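Local coordinates for protein exotoxin A (Pseudomonas aeruginosa, PDB 1IKP) that transfers ADP-ribose from NAD, probably to eukaryotic elongation factor 2, as a secreted three-domain toxin, at residues E189-K194 with P268-T273; V195-D200 with G204-L209. The protein carries 2 engineered substitutions. One frame throughout, in Å; residues are numbered along the deposited sequence.

Contact 1: residues E189-K194 with P268-T273; sequences EWASGK and PLETFT
A chi1 of 176° turns CG of W190 away from the backbone N and carries the indole off the end of helix 188-191 until its pyrrole edge meets E270, whose own CG sits between the backbone N and the carbonyl carbon (chi1 61°) before the chain runs out extended. The two side chains cross at about a right angle. E270 OE1 arrives at the indole edge, in the ring plane, 3.1 Å from W190 CD1, while the carboxylate plane stands 82° from the ring. N112 bridges the two side chains: its OD1 accepts from W190 NE1 and its ND2 donates to E270 OE1, with P110 packed against both. The contact joins the receptor-binding domain, a concanavalin-like beta structure to which W190 belongs, to the targeting domain, which supplies the 3-10 turn 269-271. The other carboxylate oxygen, E270 OE2, lies 3.7 Å from A191 CB and pairs with K114 in a salt bridge. A water molecule links the same oxygen to the backbone on the far side, donating to E270 OE2 (2.9 Å) and to A191 O (3.1 Å).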
loop_
_atom_site.group_PDB
_atom_site.type_symbol
_atom_site.label_atom_id
_atom_site.label_comp_id
_atom_site.label_asym_id
_atom_site.label_seq_id
_atom_site.Cartn_x
_atom_site.Cartn_y
_atom_site.Cartn_z
ATOM N N GLU A 189 6.226 6.576 -6.611
ATOM C CA GLU A 189 6.792 6.909 -5.315
ATOM C C GLU A 189 5.862 7.806 -4.493
ATOM O O GLU A 189 5.780 7.671 -3.276
ATOM C CB GLU A 189 8.155 7.602 -5.500
ATOM C CG GLU A 189 9.231 6.735 -6.182
ATOM C CD GLU A 189 9.225 6.826 -7.709
ATOM O OE1 GLU A 189 8.297 7.421 -8.304
ATOM O OE2 GLU A 189 10.174 6.289 -8.328
ATOM N N TRP A 190 5.169 8.704 -5.183
ATOM C CA TRP A 190 4.244 9.656 -4.565
ATOM C C TRP A 190 3.207 8.964 -3.678
ATOM O O TRP A 190 2.852 9.461 -2.618
ATOM C CB TRP A 190 3.560 10.469 -5.674
ATOM C CG TRP A 190 2.500 11.428 -5.221
ATOM C CD1 TRP A 190 1.137 11.219 -5.195
ATOM C CD2 TRP A 190 2.704 12.763 -4.742
ATOM N NE1 TRP A 190 0.499 12.338 -4.735
ATOM C CE2 TRP A 190 1.431 13.302 -4.447
ATOM C CE3 TRP A 190 3.846 13.563 -4.529
ATOM C CZ2 TRP A 190 1.268 14.592 -3.949
ATOM C CZ3 TRP A 190 3.678 14.851 -4.035
ATOM C CH2 TRP A 190 2.393 15.351 -3.748
ATOM N N ALA A 191 2.759 7.790 -4.092
ATOM C CA ALA A 191 1.736 7.073 -3.346
ATOM C C ALA A 191 2.284 6.080 -2.314
ATOM O O ALA A 191 1.527 5.489 -1.539
ATOM C CB ALA A 191 0.807 6.358 -4.334
ATOM N N SER A 192 3.600 5.908 -2.275
ATOM C CA SER A 192 4.189 4.948 -1.348
ATOM C C SER A 192 5.137 5.594 -0.369
ATOM O O SER A 192 5.257 6.812 -0.320
ATOM C CB SER A 192 4.970 3.870 -2.112
ATOM O OG SER A 192 6.159 4.435 -2.653
ATOM N N GLY A 193 5.813 4.768 0.418
ATOM C CA GLY A 193 6.752 5.300 1.385
ATOM C C GLY A 193 7.923 5.976 0.693
ATOM O O GLY A 193 8.612 6.804 1.302
ATOM N N LYS A 194 8.151 5.647 -0.581
ATOM C CA LYS A 194 9.283 6.246 -1.278
ATOM C C LYS A 194 9.105 7.704 -1.599
ATOM O O LYS A 194 10.002 8.328 -2.154
ATOM C CB LYS A 194 9.637 5.445 -2.543
ATOM C CG LYS A 194 10.196 4.058 -2.215
ATOM C CD LYS A 194 10.838 3.412 -3.440
ATOM C CE LYS A 194 11.377 2.030 -3.098
ATOM N NZ LYS A 194 12.024 1.458 -4.319
ATOM N N PRO A 268 -3.111 2.652 -7.986
ATOM C CA PRO A 268 -2.965 3.427 -6.747
ATOM C C PRO A 268 -4.285 3.611 -6.004
ATOM O O PRO A 268 -5.319 3.887 -6.617
ATOM C CB PRO A 268 -2.401 4.766 -7.232
ATOM C CG PRO A 268 -1.728 4.417 -8.500
ATOM C CD PRO A 268 -2.652 3.427 -9.147
ATOM N N LEU A 269 -4.238 3.462 -4.688
ATOM C CA LEU A 269 -5.411 3.628 -3.869
ATOM C C LEU A 269 -6.034 5.007 -4.084
ATOM O O LEU A 269 -7.253 5.133 -4.247
ATOM C CB LEU A 269 -5.047 3.444 -2.400
ATOM C CG LEU A 269 -6.201 3.540 -1.398
ATOM C CD1 LEU A 269 -7.062 2.294 -1.514
ATOM C CD2 LEU A 269 -5.662 3.659 0.011
ATOM N N GLU A 270 -5.199 6.045 -4.128
ATOM C CA GLU A 270 -5.697 7.408 -4.284
ATOM C C GLU A 270 -6.354 7.716 -5.644
ATOM O O GLU A 270 -6.937 8.784 -5.835
ATOM C CB GLU A 270 -4.580 8.413 -3.944
ATOM C CG GLU A 270 -3.351 8.310 -4.820
ATOM C CD GLU A 270 -2.157 9.116 -4.269
ATOM O OE1 GLU A 270 -1.705 10.025 -4.969
ATOM O OE2 GLU A 270 -1.683 8.813 -3.156
ATOM N N THR A 271 -6.283 6.784 -6.586
ATOM C CA THR A 271 -6.934 6.976 -7.869
ATOM C C THR A 271 -8.443 6.935 -7.613
ATOM O O THR A 271 -9.233 7.602 -8.292
ATOM C CB THR A 271 -6.537 5.855 -8.836
ATOM O OG1 THR A 271 -5.191 6.085 -9.275
ATOM C CG2 THR A 271 -7.481 5.803 -10.032
ATOM N N PHE A 272 -8.834 6.184 -6.595
ATOM C CA PHE A 272 -10.252 6.042 -6.263
ATOM C C PHE A 272 -10.860 7.155 -5.419
ATOM O O PHE A 272 -12.071 7.168 -5.181
ATOM C CB PHE A 272 -10.471 4.684 -5.614
ATOM C CG PHE A 272 -10.109 3.545 -6.522
ATOM C CD1 PHE A 272 -10.956 3.182 -7.570
ATOM C CD2 PHE A 272 -8.888 2.895 -6.393
ATOM C CE1 PHE A 272 -10.587 2.189 -8.487
ATOM C CE2 PHE A 272 -8.502 1.895 -7.306
ATOM C CZ PHE A 272 -9.361 1.544 -8.358
ATOM N N THR A 273 -10.023 8.082 -4.960
ATOM C CA THR A 273 -10.492 9.219 -4.175
ATOM C C THR A 273 -10.396 10.486 -5.018
ATOM O O THR A 273 -10.652 11.595 -4.519
ATOM C CB THR A 273 -9.667 9.402 -2.868
ATOM O OG1 THR A 273 -8.272 9.276 -3.152
ATOM C CG2 THR A 273 -10.079 8.381 -1.825
HETATM O O HOH W 1 -1.180 6.867 -1.060
#

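Contact 2: residues V195-D200 with G204-L209; sequences VLCLLD and GVYNYL
C197 lays its sulfur over one face of the Y206 ring, at the end nearest the backbone. C197 SG stands 3.9 Å from the centroid of the Y206 ring and 29° off the ring normal. The displacement is toward the root of the ring: C197 SG is 3.4 Å from Y206 CG, with Y206 CB also close at 3.6 Å. This is a cysteine sulfur-aromatic contact. The tyrosine presents its face because CG points away from the backbone N (chi1 -177°) and a chi2 of 87° sets the ring plane about perpendicular to the plane of CA, CB and CG. The same sulfur is half of the disulfide to C214, so its position over the ring is fixed covalently from the far partner too.

Beside this pair, L196 CD1 meets V205 CG1 at 4.1 Å, one methyl against another. I132 of strand 126-136 touches L196, and M129 of the same strand touches V205, which places the pair against the beta structure of the binding domain. Residues 195-198 have helical backbone angles but lack the regular helical bonds; a few residues on, the chain enters helix 205-210 with G204 at its N-cap. Y206 N, in the first turn of that helix, gives its hydrogen to a water at 3.0 Å, and the water reaches back to L196 O in a weak bond of 3.3 Å. No direct hydrogen bond spans the two segments, so their cohesion rests on dispersion and the polarisable sulfur over the pi face, with a water serving the early helix N-H.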
loop_
_atom_site.group_PDB
_atom_site.type_symbol
_atom_site.label_atom_id
_atom_site.label_comp_id
_atom_site.label_asym_id
_atom_site.label_seq_id
_atom_site.Cartn_x
_atom_site.Cartn_y
_atom_site.Cartn_z
ATOM N N VAL A 195 7.942 8.266 -1.274
ATOM C CA VAL A 195 7.756 9.694 -1.535
ATOM C C VAL A 195 8.825 10.463 -0.738
ATOM O O VAL A 195 9.276 11.548 -1.153
ATOM C CB VAL A 195 6.308 10.160 -1.150
ATOM C CG1 VAL A 195 6.034 9.969 0.351
ATOM C CG2 VAL A 195 6.112 11.610 -1.537
ATOM N N LEU A 196 9.253 9.885 0.381
ATOM C CA LEU A 196 10.276 10.525 1.219
ATOM C C LEU A 196 11.611 10.576 0.492
ATOM O O LEU A 196 12.438 11.444 0.752
ATOM C CB LEU A 196 10.410 9.795 2.557
ATOM C CG LEU A 196 9.117 9.771 3.398
ATOM C CD1 LEU A 196 9.409 9.198 4.762
ATOM C CD2 LEU A 196 8.545 11.191 3.533
ATOM N N CYS A 197 11.812 9.647 -0.429
ATOM C CA CYS A 197 13.037 9.576 -1.216
ATOM C C CYS A 197 13.125 10.733 -2.203
ATOM O O CYS A 197 14.197 11.020 -2.737
ATOM C CB CYS A 197 13.081 8.243 -1.974
ATOM S SG CYS A 197 13.153 6.766 -0.917
ATOM N N LEU A 198 12.008 11.404 -2.464
ATOM C CA LEU A 198 12.017 12.536 -3.389
ATOM C C LEU A 198 12.374 13.851 -2.683
ATOM O O LEU A 198 12.656 14.864 -3.339
ATOM C CB LEU A 198 10.644 12.720 -4.025
ATOM C CG LEU A 198 9.965 11.509 -4.644
ATOM C CD1 LEU A 198 8.674 11.943 -5.285
ATOM C CD2 LEU A 198 10.876 10.870 -5.662
ATOM N N LEU A 199 12.389 13.817 -1.360
ATOM C CA LEU A 199 12.597 15.025 -0.567
ATOM C C LEU A 199 13.991 15.118 0.034
ATOM O O LEU A 199 14.324 14.406 0.972
ATOM C CB LEU A 199 11.530 15.071 0.537
ATOM C CG LEU A 199 10.083 14.791 0.056
ATOM C CD1 LEU A 199 9.156 14.731 1.259
ATOM C CD2 LEU A 199 9.651 15.862 -0.928
ATOM N N ASP A 200 14.794 16.020 -0.514
ATOM C CA ASP A 200 16.159 16.197 -0.042
ATOM C C ASP A 200 16.204 16.542 1.439
ATOM O O ASP A 200 17.118 16.134 2.154
ATOM C CB ASP A 200 16.852 17.288 -0.859
ATOM C CG ASP A 200 17.001 16.910 -2.322
ATOM O OD1 ASP A 200 15.972 16.638 -2.979
ATOM O OD2 ASP A 200 18.148 16.882 -2.812
ATOM N N GLY A 204 17.914 10.013 3.928
ATOM C CA GLY A 204 18.281 9.038 4.943
ATOM C C GLY A 204 17.145 8.472 5.778
ATOM O O GLY A 204 17.291 7.424 6.414
ATOM N N VAL A 205 16.002 9.146 5.774
ATOM C CA VAL A 205 14.885 8.667 6.571
ATOM C C VAL A 205 14.310 7.353 6.042
ATOM O O VAL A 205 14.055 6.422 6.813
ATOM C CB VAL A 205 13.749 9.727 6.643
ATOM C CG1 VAL A 205 12.547 9.155 7.410
ATOM C CG2 VAL A 205 14.261 10.984 7.350
ATOM N N TYR A 206 14.095 7.284 4.736
ATOM C CA TYR A 206 13.536 6.073 4.157
ATOM C C TYR A 206 14.463 4.891 4.431
ATOM O O TYR A 206 14.026 3.850 4.901
ATOM C CB TYR A 206 13.325 6.251 2.659
ATOM C CG TYR A 206 12.691 5.050 2.005
ATOM C CD1 TYR A 206 11.304 4.905 1.961
ATOM C CD2 TYR A 206 13.478 4.031 1.475
ATOM C CE1 TYR A 206 10.723 3.776 1.409
ATOM C CE2 TYR A 206 12.910 2.901 0.925
ATOM C CZ TYR A 206 11.533 2.776 0.895
ATOM O OH TYR A 206 10.970 1.645 0.364
ATOM N N ASN A 207 15.752 5.054 4.156
ATOM C CA ASN A 207 16.682 3.955 4.394
ATOM C C ASN A 207 16.609 3.441 5.827
ATOM O O ASN A 207 16.572 2.233 6.063
ATOM C CB ASN A 207 18.117 4.376 4.090
ATOM C CG ASN A 207 19.105 3.256 4.350
ATOM O OD1 ASN A 207 19.028 2.187 3.734
ATOM N ND2 ASN A 207 20.028 3.484 5.276
ATOM N N TYR A 208 16.596 4.356 6.790
ATOM C CA TYR A 208 16.535 3.950 8.183
ATOM C C TYR A 208 15.233 3.243 8.571
ATOM O O TYR A 208 15.264 2.170 9.179
ATOM C CB TYR A 208 16.761 5.155 9.105
ATOM C CG TYR A 208 16.669 4.817 10.576
ATOM C CD1 TYR A 208 17.569 3.921 11.170
ATOM C CD2 TYR A 208 15.691 5.392 11.382
ATOM C CE1 TYR A 208 17.487 3.616 12.538
ATOM C CE2 TYR A 208 15.600 5.095 12.741
ATOM C CZ TYR A 208 16.499 4.212 13.313
ATOM O OH TYR A 208 16.408 3.948 14.665
ATOM N N LEU A 209 14.094 3.843 8.217
ATOM C CA LEU A 209 12.791 3.275 8.565
ATOM C C LEU A 209 12.329 2.056 7.769
ATOM O O LEU A 209 11.661 1.194 8.329
ATOM C CB LEU A 209 11.711 4.360 8.466
ATOM C CG LEU A 209 11.957 5.589 9.341
ATOM C CD1 LEU A 209 10.860 6.611 9.111
ATOM C CD2 LEU A 209 11.992 5.172 10.795
HETATM O O HOH W 2 14.186 9.588 2.866
#

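How the contacts relate
The first segments of contact 1 and contact 2 are consecutive, K194 running straight into V195; the contact centres lie 16 Å apart. The whole of contact 2 falls within the 73 residues that separate the two halves of contact 1. They also pack on each other: E189 O approaches V195 CB to 3.3 Å, G193 O lies 3.4 Å from Y206 CD1, and the K194 chain passes the phenol, K194 CE being 3.5 Å from Y206 OH. K194 NZ hydrogen-bonds to O of C214, the disulfide partner of C197. Contact 1 faces the targeting domain, whereas contact 2 stays within the binding domain; neither involves the catalytic domain.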